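Long-range contacts in malonyl CoA-acyl carrier protein transacylase (Burkholderia pseudomallei, PDB 3G87), which probably transfers the malonyl group of malonyl-CoA to holo-acyl carrier protein, releasing coenzyme A: residues A[130-135]-A[163-168]; A[154-159]-A[247-252]; A[224-229]-A[242-247]. All coordinates share one frame; numbering follows the deposited sequence.

Contact 1: A[130-135]-A[163-168]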
ATOM      1  N   ALA A 130       4.838  13.221   4.497  1.00 18.48           N
ATOM      2  CA  ALA A 130       6.185  13.164   4.994  1.00 19.00           C
ATOM      3  C   ALA A 130       6.244  12.054   5.989  1.00 19.99           C
ATOM      4  O   ALA A 130       5.318  11.828   6.736  1.00 21.23           O
ATOM      5  CB  ALA A 130       6.570  14.451   5.633  1.00 19.16           C
ATOM      6  N   ALA A 131       7.338  11.324   5.982  1.00 21.33           N
ATOM      7  CA  ALA A 131       7.482  10.212   6.855  1.00 22.60           C
ATOM      8  C   ALA A 131       8.274  10.722   8.034  1.00 24.60           C
ATOM      9  O   ALA A 131       9.267  11.484   7.853  1.00 24.85           O
ATOM     10  CB  ALA A 131       8.235   9.085   6.150  1.00 22.85           C
ATOM     11  N   ILE A 132       7.845  10.322   9.227  1.00 25.61           N
ATOM     12  CA  ILE A 132       8.495  10.760  10.461  1.00 27.09           C
ATOM     13  C   ILE A 132       9.116   9.554  11.117  1.00 29.07           C
ATOM     14  O   ILE A 132       8.489   8.500  11.215  1.00 31.04           O
ATOM     15  CB  ILE A 132       7.505  11.420  11.443  1.00 26.57           C
ATOM     16  CG1 ILE A 132       6.573  12.434  10.747  1.00 24.74           C
ATOM     17  CG2 ILE A 132       8.223  12.024  12.648  1.00 25.73           C
ATOM     18  CD1 ILE A 132       7.246  13.444   9.902  1.00 24.46           C
ATOM     19  N   VAL A 133      10.362   9.693  11.547  1.00 30.84           N
ATOM     20  CA  VAL A 133      11.066   8.592  12.193  1.00 32.58           C
ATOM     21  C   VAL A 133      11.416   8.992  13.625  1.00 33.16           C
ATOM     22  O   VAL A 133      11.899  10.100  13.866  1.00 33.27           O
ATOM     23  CB  VAL A 133      12.290   8.098  11.314  1.00 33.18           C
ATOM     24  CG1 VAL A 133      13.283   9.235  11.024  1.00 32.39           C
ATOM     25  CG2 VAL A 133      13.010   6.940  11.955  1.00 33.37           C
ATOM     26  N   ASN A 134      11.092   8.108  14.569  1.00 33.92           N
ATOM     27  CA  ASN A 134      11.494   8.194  16.003  1.00 34.76           C
ATOM     28  C   ASN A 134      10.671   9.114  16.913  1.00 34.67           C
ATOM     29  O   ASN A 134      11.125   9.550  17.983  1.00 34.37           O
ATOM     30  CB  ASN A 134      13.010   8.385  16.187  1.00 34.60           C
ATOM     31  CG  ASN A 134      13.795   7.196  15.703  1.00 36.12           C
ATOM     32  OD1 ASN A 134      14.747   7.341  14.916  1.00 38.48           O
ATOM     33  ND2 ASN A 134      13.401   6.002  16.152  1.00 34.98           N
ATOM     34  N   ALA A 135       9.435   9.359  16.483  1.00 34.10           N
ATOM     35  CA  ALA A 135       8.417   9.926  17.340  1.00 32.77           C
ATOM     36  C   ALA A 135       7.258   8.923  17.435  1.00 32.27           C
ATOM     37  O   ALA A 135       6.953   8.203  16.478  1.00 31.63           O
ATOM     38  CB  ALA A 135       7.953  11.288  16.793  1.00 32.10           C
ATOM     39  N   LEU A 163       5.979   6.626  11.011  1.00 25.03           N
ATOM     40  CA  LEU A 163       4.635   7.013  10.702  1.00 23.84           C
ATOM     41  C   LEU A 163       4.716   8.043   9.638  1.00 23.50           C
ATOM     42  O   LEU A 163       5.702   8.686   9.513  1.00 23.07           O
ATOM     43  CB  LEU A 163       3.917   7.569  11.927  1.00 23.57           C
ATOM     44  CG  LEU A 163       3.824   6.719  13.189  1.00 25.43           C
ATOM     45  CD1 LEU A 163       4.851   6.953  14.166  1.00 23.23           C
ATOM     46  CD2 LEU A 163       2.517   6.633  13.854  1.00 23.61           C
ATOM     47  N   VAL A 164       3.649   8.153   8.867  1.00 23.11           N
ATOM     48  CA  VAL A 164       3.503   9.117   7.811  1.00 22.07           C
ATOM     49  C   VAL A 164       2.348  10.052   8.053  1.00 21.54           C
ATOM     50  O   VAL A 164       1.298   9.667   8.407  1.00 21.74           O
ATOM     51  CB  VAL A 164       3.333   8.439   6.433  1.00 22.31           C
ATOM     52  CG1 VAL A 164       3.481   9.393   5.333  1.00 22.30           C
ATOM     53  CG2 VAL A 164       4.228   7.351   6.283  1.00 20.04           C
ATOM     54  N   ILE A 165       2.594  11.312   7.825  1.00 21.23           N
ATOM     55  CA  ILE A 165       1.612  12.328   7.948  1.00 20.49           C
ATOM     56  C   ILE A 165       1.227  12.843   6.614  1.00 21.12           C
ATOM     57  O   ILE A 165       1.949  12.750   5.684  1.00 20.96           O
ATOM     58  CB  ILE A 165       2.108  13.532   8.775  1.00 21.31           C
ATOM     59  CG1 ILE A 165       3.429  14.019   8.257  1.00 20.51           C
ATOM     60  CG2 ILE A 165       2.177  13.218  10.241  1.00 18.69           C
ATOM     61  CD1 ILE A 165       3.988  15.081   9.030  1.00 23.35           C
ATOM     62  N   SER A 166       0.033  13.369   6.550  1.00 20.64           N
ATOM     63  CA  SER A 166      -0.421  14.076   5.414  1.00 22.00           C
ATOM     64  C   SER A 166      -1.341  15.178   5.786  1.00 21.71           C
ATOM     65  O   SER A 166      -1.950  15.154   6.797  1.00 21.79           O
ATOM     66  CB  SER A 166      -0.971  13.145   4.308  1.00 21.91           C
ATOM     67  OG  SER A 166      -2.066  12.466   4.703  1.00 25.46           O
ATOM     68  N   GLY A 167      -1.374  16.167   4.920  1.00 22.89           N
ATOM     69  CA  GLY A 167      -2.165  17.358   5.046  1.00 22.98           C
ATOM     70  C   GLY A 167      -1.904  18.333   3.947  1.00 24.45           C
ATOM     71  O   GLY A 167      -1.299  17.991   2.984  1.00 24.32           O
ATOM     72  N   PRO A 168      -2.354  19.566   4.095  1.00 24.29           N
ATOM     73  CA  PRO A 168      -2.018  20.586   3.106  1.00 24.60           C
ATOM     74  C   PRO A 168      -0.529  20.799   2.980  1.00 25.07           C
ATOM     75  O   PRO A 168       0.171  20.740   3.949  1.00 25.62           O
ATOM     76  CB  PRO A 168      -2.699  21.827   3.630  1.00 24.54           C
ATOM     77  CG  PRO A 168      -3.620  21.378   4.568  1.00 25.33           C
ATOM     78  CD  PRO A 168      -3.134  20.140   5.174  1.00 24.34           C
TER
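Antiparallel pairing of the two central strands of the small four-stranded sheet brings A130, A131 and I132 against I165, V164 and L163. Four backbone bonds join them. A130 and I165 form one hydrogen-bonded pair, with A130 N to I165 O at 3.2 Å and I165 N to A130 O at 3.0 Å. I132 and L163 form the other: I132 N reaches L163 O at 2.7 Å in a nearly straight bond, and L163 N returns to I132 O at 3.1 Å. Between them A131 and V164 make the non-hydrogen-bonded pair, their CA atoms 4.2 Å apart and their side chains on the opposite face from the isoleucines.

On the face shared by A130, I132, L163 and I165, the two isoleucines meet through their ends, CD1 of I132 lying 3.7 Å from CD1 of I165. I165 sets its CG1 between its own N and carbonyl carbon (chi1 51°), which swings that branch over the neighbouring strand, 4.1 Å from CB of A130. Beyond the strand end, L163 CD1 packs on A135 O at 3.4 Å. I140 of helix 137-146 touches I132, A135, L163 and I165, so this apolar face is the one the helix lies on. Strand order 2-3-1-4 with helices packed against the sheet is the ferredoxin-like plan of the small subdomain in malonyl-CoA:ACP transacylases.

Contact 2: A[154-159]-A[247-252]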
ATOM      1  N   ILE A 154      -2.106  11.524  10.986  1.00 17.19           N
ATOM      2  CA  ILE A 154      -1.386  10.352  10.623  1.00 17.92           C
ATOM      3  C   ILE A 154      -2.095   9.625   9.454  1.00 17.45           C
ATOM      4  O   ILE A 154      -3.315   9.338   9.508  1.00 16.53           O
ATOM      5  CB  ILE A 154      -1.253   9.382  11.788  1.00 18.51           C
ATOM      6  CG1 ILE A 154      -0.862  10.120  13.069  1.00 19.82           C
ATOM      7  CG2 ILE A 154      -0.317   8.213  11.400  1.00 19.64           C
ATOM      8  CD1 ILE A 154       0.566  10.486  13.183  1.00 20.75           C
ATOM      9  N   ALA A 155      -1.306   9.300   8.439  1.00 16.18           N
ATOM     10  CA  ALA A 155      -1.824   8.616   7.267  1.00 17.88           C
ATOM     11  C   ALA A 155      -1.411   7.146   7.168  1.00 18.15           C
ATOM     12  O   ALA A 155      -2.181   6.334   6.644  1.00 19.37           O
ATOM     13  CB  ALA A 155      -1.376   9.363   5.999  1.00 17.70           C
ATOM     14  N   ASN A 156      -0.165   6.847   7.575  1.00 18.34           N
ATOM     15  CA  ASN A 156       0.394   5.503   7.695  1.00 18.23           C
ATOM     16  C   ASN A 156       0.883   5.281   9.111  1.00 18.24           C
ATOM     17  O   ASN A 156       1.631   6.067   9.617  1.00 18.55           O
ATOM     18  CB  ASN A 156       1.655   5.329   6.828  1.00 18.93           C
ATOM     19  CG  ASN A 156       1.404   5.359   5.326  1.00 20.89           C
ATOM     20  OD1 ASN A 156       0.280   5.605   4.832  1.00 23.35           O
ATOM     21  ND2 ASN A 156       2.482   5.075   4.564  1.00 23.51           N
ATOM     22  N   ASP A 157       0.497   4.195   9.761  1.00 18.87           N
ATOM     23  CA  ASP A 157       1.197   3.827  10.959  1.00 18.32           C
ATOM     24  C   ASP A 157       1.965   2.574  10.603  1.00 17.40           C
ATOM     25  O   ASP A 157       1.395   1.485  10.547  1.00 14.96           O
ATOM     26  CB  ASP A 157       0.238   3.568  12.111  1.00 19.17           C
ATOM     27  CG  ASP A 157       0.949   2.966  13.313  1.00 22.55           C
ATOM     28  OD1 ASP A 157       2.199   3.145  13.482  1.00 23.51           O
ATOM     29  OD2 ASP A 157       0.260   2.267  14.066  1.00 27.64           O
ATOM     30  N   ASN A 158       3.252   2.756  10.345  1.00 16.79           N
ATOM     31  CA  ASN A 158       4.075   1.731   9.725  1.00 18.01           C
ATOM     32  C   ASN A 158       4.850   0.829  10.698  1.00 18.47           C
ATOM     33  O   ASN A 158       4.920  -0.397  10.506  1.00 18.44           O
ATOM     34  CB  ASN A 158       5.016   2.384   8.695  1.00 17.57           C
ATOM     35  CG  ASN A 158       4.311   2.667   7.411  1.00 19.53           C
ATOM     36  OD1 ASN A 158       3.329   2.010   7.102  1.00 22.68           O
ATOM     37  ND2 ASN A 158       4.761   3.667   6.670  1.00 20.47           N
ATOM     38  N   THR A 159       5.452   1.438  11.702  1.00 18.85           N
ATOM     39  CA  THR A 159       6.098   0.715  12.820  1.00 20.08           C
ATOM     40  C   THR A 159       5.990   1.667  13.975  1.00 21.47           C
ATOM     41  O   THR A 159       5.709   2.834  13.731  1.00 21.43           O
ATOM     42  CB  THR A 159       7.607   0.380  12.585  1.00 19.61           C
ATOM     43  OG1 THR A 159       8.420   1.509  12.940  1.00 18.62           O
ATOM     44  CG2 THR A 159       7.875  -0.064  11.114  1.00 17.10           C
ATOM     45  N   SER A 247      -8.721   6.781   4.823  1.00 23.82           N
ATOM     46  CA  SER A 247      -8.452   6.310   6.154  1.00 22.91           C
ATOM     47  C   SER A 247      -6.975   6.061   6.341  1.00 22.00           C
ATOM     48  O   SER A 247      -6.319   5.793   5.418  1.00 22.61           O
ATOM     49  CB  SER A 247      -9.210   5.027   6.377  1.00 23.61           C
ATOM     50  OG  SER A 247     -10.517   5.283   6.721  1.00 26.87           O
ATOM     51  N   PRO A 248      -6.453   6.122   7.547  1.00 20.48           N
ATOM     52  CA  PRO A 248      -5.026   5.748   7.707  1.00 18.82           C
ATOM     53  C   PRO A 248      -4.742   4.272   7.467  1.00 17.53           C
ATOM     54  O   PRO A 248      -5.592   3.398   7.672  1.00 19.14           O
ATOM     55  CB  PRO A 248      -4.678   6.159   9.154  1.00 18.01           C
ATOM     56  CG  PRO A 248      -5.967   6.542   9.789  1.00 20.30           C
ATOM     57  CD  PRO A 248      -7.025   6.778   8.739  1.00 19.84           C
ATOM     58  N   VAL A 249      -3.555   4.004   7.008  1.00 16.36           N
ATOM     59  CA  VAL A 249      -3.165   2.658   6.686  1.00 16.78           C
ATOM     60  C   VAL A 249      -2.629   2.093   7.970  1.00 17.57           C
ATOM     61  O   VAL A 249      -1.634   2.610   8.544  1.00 18.25           O
ATOM     62  CB  VAL A 249      -2.060   2.636   5.632  1.00 15.88           C
ATOM     63  CG1 VAL A 249      -1.440   1.245   5.521  1.00 19.39           C
ATOM     64  CG2 VAL A 249      -2.594   3.095   4.279  1.00 15.07           C
ATOM     65  N   ARG A 250      -3.244   1.022   8.439  1.00 17.50           N
ATOM     66  CA  ARG A 250      -2.835   0.535   9.767  1.00 17.51           C
ATOM     67  C   ARG A 250      -1.957  -0.667   9.623  1.00 16.89           C
ATOM     68  O   ARG A 250      -2.302  -1.777  10.052  1.00 17.15           O
ATOM     69  CB  ARG A 250      -4.049   0.276  10.636  1.00 17.47           C
ATOM     70  CG  ARG A 250      -4.641   1.619  11.180  1.00 20.62           C
ATOM     71  CD  ARG A 250      -6.105   1.425  11.675  1.00 24.91           C
ATOM     72  NE  ARG A 250      -6.182   0.733  12.948  1.00 24.15           N
ATOM     73  CZ  ARG A 250      -7.314   0.261  13.472  1.00 27.88           C
ATOM     74  NH1 ARG A 250      -8.448   0.365  12.803  1.00 24.35           N
ATOM     75  NH2 ARG A 250      -7.305  -0.354  14.654  1.00 26.54           N
ATOM     76  N   TRP A 251      -0.792  -0.432   9.068  1.00 16.82           N
ATOM     77  CA  TRP A 251       0.188  -1.427   8.809  1.00 16.58           C
ATOM     78  C   TRP A 251       0.744  -2.188  10.008  1.00 17.87           C
ATOM     79  O   TRP A 251       0.739  -3.392   9.996  1.00 19.17           O
ATOM     80  CB  TRP A 251       1.284  -0.903   7.916  1.00 15.60           C
ATOM     81  CG  TRP A 251       2.121  -1.971   7.466  1.00 15.34           C
ATOM     82  CD1 TRP A 251       3.351  -2.265   7.905  1.00  9.74           C
ATOM     83  CD2 TRP A 251       1.777  -2.979   6.547  1.00 13.40           C
ATOM     84  NE1 TRP A 251       3.810  -3.344   7.314  1.00 14.57           N
ATOM     85  CE2 TRP A 251       2.866  -3.823   6.465  1.00 14.50           C
ATOM     86  CE3 TRP A 251       0.661  -3.233   5.756  1.00 13.88           C
ATOM     87  CZ2 TRP A 251       2.888  -4.900   5.632  1.00 15.52           C
ATOM     88  CZ3 TRP A 251       0.674  -4.291   4.949  1.00 15.88           C
ATOM     89  CH2 TRP A 251       1.779  -5.128   4.883  1.00 14.61           C
ATOM     90  N   CYS A 252       1.234  -1.464  11.005  1.00 19.48           N
ATOM     91  CA  CYS A 252       1.772  -1.996  12.232  1.00 19.14           C
ATOM     92  C   CYS A 252       0.802  -2.912  12.943  1.00 19.32           C
ATOM     93  O   CYS A 252       1.134  -3.986  13.283  1.00 18.50           O
ATOM     94  CB  CYS A 252       2.310  -0.867  13.154  1.00 20.31           C
ATOM     95  SG  CYS A 252       2.967  -1.350  14.727  1.00 22.17           S
TER
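The edge strand 154-159 and the extended residues 247-250 run in the same direction and are bridged at N156 and V249: V249 N donates a hydrogen bond to A155 O at 2.7 Å, and V249 O accepts one from D157 N at 2.9 Å. The second bond is almost straight, at 172°. One step on, where the chain turns into helix 251-264, C252 N binds D157 O at 3.0 Å, so the strand also reaches the first turn of the helix. R250 is the N-cap residue, and its guanidinium group forms a salt bridge with E253.

P248 begins the contact. Its ring carbon CB sits 3.5 Å from I154 O, while its CA offers a CH contact to A155 O at 3.1 Å. V249 lies alongside N156, the two side chains pointing the same way. D157 lays its carboxylate next to C252, OD2 being 3.9 Å from C252 CB. W251 has its CG anti to the backbone N (chi1 -169°), which carries the indole past N158: N158 O lies in the ring plane at the edge, 3.6 Å from CD1. The N158 amide crosses the indole with the planes 77° apart. Its OD1 comes within packing distance of W251 CB (3.7 Å), while its hydrogen bond goes to NE2 of H91, whose ring meets W251.

A classic bulge, with A155 and N156 both opposite V164, interrupts the strand's other edge. V249 touches both H91 and H196, placing this junction beside the probable nucleophile elbow, in the cleft between large and small subdomains characteristic of the acyltransferase fold.

Contact 3: A[224-229]-A[242-247]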
ATOM      1  N   ILE A 224      -5.839  -9.063   5.314  1.00 17.84           N
ATOM      2  CA  ILE A 224      -5.933  -8.108   6.451  1.00 18.09           C
ATOM      3  C   ILE A 224      -6.104  -6.710   5.911  1.00 17.12           C
ATOM      4  O   ILE A 224      -5.273  -6.226   5.143  1.00 17.61           O
ATOM      5  CB  ILE A 224      -4.732  -8.103   7.420  1.00 17.92           C
ATOM      6  CG1 ILE A 224      -4.312  -9.533   7.821  1.00 17.88           C
ATOM      7  CG2 ILE A 224      -5.159  -7.359   8.648  1.00 19.03           C
ATOM      8  CD1 ILE A 224      -5.425 -10.328   8.421  1.00 16.41           C
ATOM      9  N   SER A 225      -7.209  -6.094   6.273  1.00 14.81           N
ATOM     10  CA  SER A 225      -7.574  -4.857   5.675  1.00 14.15           C
ATOM     11  C   SER A 225      -6.809  -3.713   6.317  1.00 14.41           C
ATOM     12  O   SER A 225      -6.700  -3.649   7.533  1.00 14.78           O
ATOM     13  CB  SER A 225      -9.085  -4.684   5.824  1.00 13.51           C
ATOM     14  OG  SER A 225      -9.442  -3.326   6.006  1.00 14.24           O
ATOM     15  N   ASN A 226      -6.346  -2.784   5.514  1.00 14.77           N
ATOM     16  CA  ASN A 226      -5.634  -1.608   5.950  1.00 15.18           C
ATOM     17  C   ASN A 226      -6.446  -0.710   6.860  1.00 15.50           C
ATOM     18  O   ASN A 226      -5.911  -0.063   7.691  1.00 13.67           O
ATOM     19  CB  ASN A 226      -5.181  -0.753   4.768  1.00 14.87           C
ATOM     20  CG  ASN A 226      -3.911  -1.220   4.081  1.00 16.80           C
ATOM     21  OD1 ASN A 226      -3.607  -0.709   3.062  1.00 17.27           O
ATOM     22  ND2 ASN A 226      -3.210  -2.148   4.617  1.00 10.88           N
ATOM     23  N   VAL A 227      -7.750  -0.681   6.638  1.00 17.44           N
ATOM     24  CA  VAL A 227      -8.660   0.244   7.371  1.00 17.49           C
ATOM     25  C   VAL A 227      -8.845  -0.234   8.795  1.00 19.22           C
ATOM     26  O   VAL A 227      -8.765   0.584   9.721  1.00 19.73           O
ATOM     27  CB  VAL A 227     -10.024   0.392   6.655  1.00 18.07           C
ATOM     28  CG1 VAL A 227     -11.031   1.263   7.433  1.00 15.16           C
ATOM     29  CG2 VAL A 227      -9.789   1.003   5.248  1.00 17.29           C
ATOM     30  N   SER A 228      -9.083  -1.548   8.961  1.00 19.48           N
ATOM     31  CA  SER A 228      -9.410  -2.155  10.242  1.00 20.14           C
ATOM     32  C   SER A 228      -8.294  -2.935  10.937  1.00 19.52           C
ATOM     33  O   SER A 228      -8.433  -3.341  12.096  1.00 19.18           O
ATOM     34  CB  SER A 228     -10.574  -3.119  10.034  1.00 20.74           C
ATOM     35  OG  SER A 228     -10.116  -4.223   9.258  1.00 24.19           O
ATOM     36  N   ALA A 229      -7.214  -3.201  10.224  1.00 19.20           N
ATOM     37  CA  ALA A 229      -6.186  -4.051  10.747  1.00 18.89           C
ATOM     38  C   ALA A 229      -6.756  -5.439  11.088  1.00 19.05           C
ATOM     39  O   ALA A 229      -6.221  -6.164  11.941  1.00 18.33           O
ATOM     40  CB  ALA A 229      -5.542  -3.389  11.969  1.00 19.32           C
ATOM     41  N   ALA A 242     -13.013   0.729  -0.455  1.00 36.63           N
ATOM     42  CA  ALA A 242     -13.308   2.126  -0.688  1.00 37.07           C
ATOM     43  C   ALA A 242     -12.924   2.959   0.507  1.00 37.21           C
ATOM     44  O   ALA A 242     -12.292   3.950   0.394  1.00 38.65           O
ATOM     45  CB  ALA A 242     -14.677   2.289  -0.966  1.00 37.06           C
ATOM     46  N   GLN A 243     -13.318   2.557   1.674  1.00 36.09           N
ATOM     47  CA  GLN A 243     -12.949   3.274   2.853  1.00 35.16           C
ATOM     48  C   GLN A 243     -11.436   3.444   3.013  1.00 32.74           C
ATOM     49  O   GLN A 243     -10.986   4.395   3.561  1.00 32.34           O
ATOM     50  CB  GLN A 243     -13.603   2.595   4.035  1.00 35.68           C
ATOM     51  CG  GLN A 243     -14.233   3.535   5.002  1.00 41.51           C
ATOM     52  CD  GLN A 243     -15.341   4.390   4.461  1.00 47.37           C
ATOM     53  OE1 GLN A 243     -16.217   3.936   3.734  1.00 50.54           O
ATOM     54  NE2 GLN A 243     -15.341   5.634   4.861  1.00 47.52           N
ATOM     55  N   GLN A 244     -10.686   2.513   2.469  1.00 30.80           N
ATOM     56  CA  GLN A 244      -9.230   2.505   2.514  1.00 29.45           C
ATOM     57  C   GLN A 244      -8.574   3.843   2.139  1.00 28.43           C
ATOM     58  O   GLN A 244      -7.680   4.280   2.775  1.00 27.31           O
ATOM     59  CB  GLN A 244      -8.726   1.359   1.625  1.00 29.10           C
ATOM     60  CG  GLN A 244      -7.379   0.836   1.896  1.00 29.87           C
ATOM     61  CD  GLN A 244      -6.489   0.880   0.689  1.00 30.12           C
ATOM     62  OE1 GLN A 244      -6.453   1.834   0.005  1.00 31.51           O
ATOM     63  NE2 GLN A 244      -5.790  -0.153   0.441  1.00 30.57           N
ATOM     64  N   ILE A 245      -9.089   4.478   1.099  1.00 26.18           N
ATOM     65  CA  ILE A 245      -8.557   5.679   0.507  1.00 24.06           C
ATOM     66  C   ILE A 245      -8.482   6.912   1.394  1.00 23.61           C
ATOM     67  O   ILE A 245      -7.550   7.635   1.327  1.00 21.97           O
ATOM     68  CB  ILE A 245      -9.328   6.002  -0.810  1.00 23.83           C
ATOM     69  CG1 ILE A 245      -8.811   5.190  -1.959  1.00 23.28           C
ATOM     70  CG2 ILE A 245      -9.276   7.428  -1.152  1.00 21.51           C
ATOM     71  CD1 ILE A 245      -9.789   4.962  -2.978  1.00 26.49           C
ATOM     72  N   ALA A 246      -9.488   7.144   2.208  1.00 23.58           N
ATOM     73  CA  ALA A 246      -9.480   8.289   3.076  1.00 23.84           C
ATOM     74  C   ALA A 246      -9.118   8.007   4.542  1.00 24.23           C
ATOM     75  O   ALA A 246      -9.175   8.874   5.358  1.00 23.88           O
ATOM     76  CB  ALA A 246     -10.770   9.030   2.973  1.00 23.82           C
ATOM     77  N   SER A 247      -8.721   6.781   4.823  1.00 23.82           N
ATOM     78  CA  SER A 247      -8.452   6.310   6.154  1.00 22.91           C
ATOM     79  C   SER A 247      -6.975   6.061   6.341  1.00 22.00           C
ATOM     80  O   SER A 247      -6.319   5.793   5.418  1.00 22.61           O
ATOM     81  CB  SER A 247      -9.210   5.027   6.377  1.00 23.61           C
ATOM     82  OG  SER A 247     -10.517   5.283   6.721  1.00 26.87           O
TER
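V227 overlaps the backbone at Q243 and Q244 and the side chain of S247, lying against all three residues. CG1 stands anti to the backbone N (chi1 176°) and comes 4.1 Å from S247 OG; the other branch, CG2, is turned to Q243 and Q244, though its exact placement on Q244 is doubtful. Next to it N226 and Q244 cross. N226 CB packs on Q244 CG at 4.0 Å, and the planes of the two amides are 22° apart, close to parallel.

The polar ends of this pair are held by a common third party. N226 OD1 accepts the backbone N-H of S92 and N226 ND2 donates to G90 O, while Q244 NE2 donates to S92 O. Three hydrogen bonds from the two segments thus go to the G90-S92 backbone, where strand 87-90 ends, and the bonds at both ends of the N226 amide fix its rotation. A backbone bond from A229 N to S225 O, 2.8 Å long, closes the turn that carries N226 and V227. G90, S92 and G94 match a GxSxG pattern, so the S92 turn gripped here by side chains of both segments is consistent with the nucleophile elbow of the acyltransferase family.

Contact 1 lies within the antiparallel sheet of the small subdomain; contact 2 begins on the next strand of that sheet, their centres about 10 Å apart. The centres of contacts 2 and 3 are about 9 Å apart and the two touch, sharing S247; segment 224-229 continues from strand 223-224 of the parallel sheet. Contacts 1 and 3 do not touch: their centres are about 18 Å apart, nearest atoms about 8 Å. Along the chain contacts 1 and 2 alternate, while contact 3 nests inside the loop closed by contact 2. Residues 247-250 pair with strand 153-159 and, through R250 N to N226 O, with the loop after strand 223-224, consistent with a junction of the two subdomains near the active site.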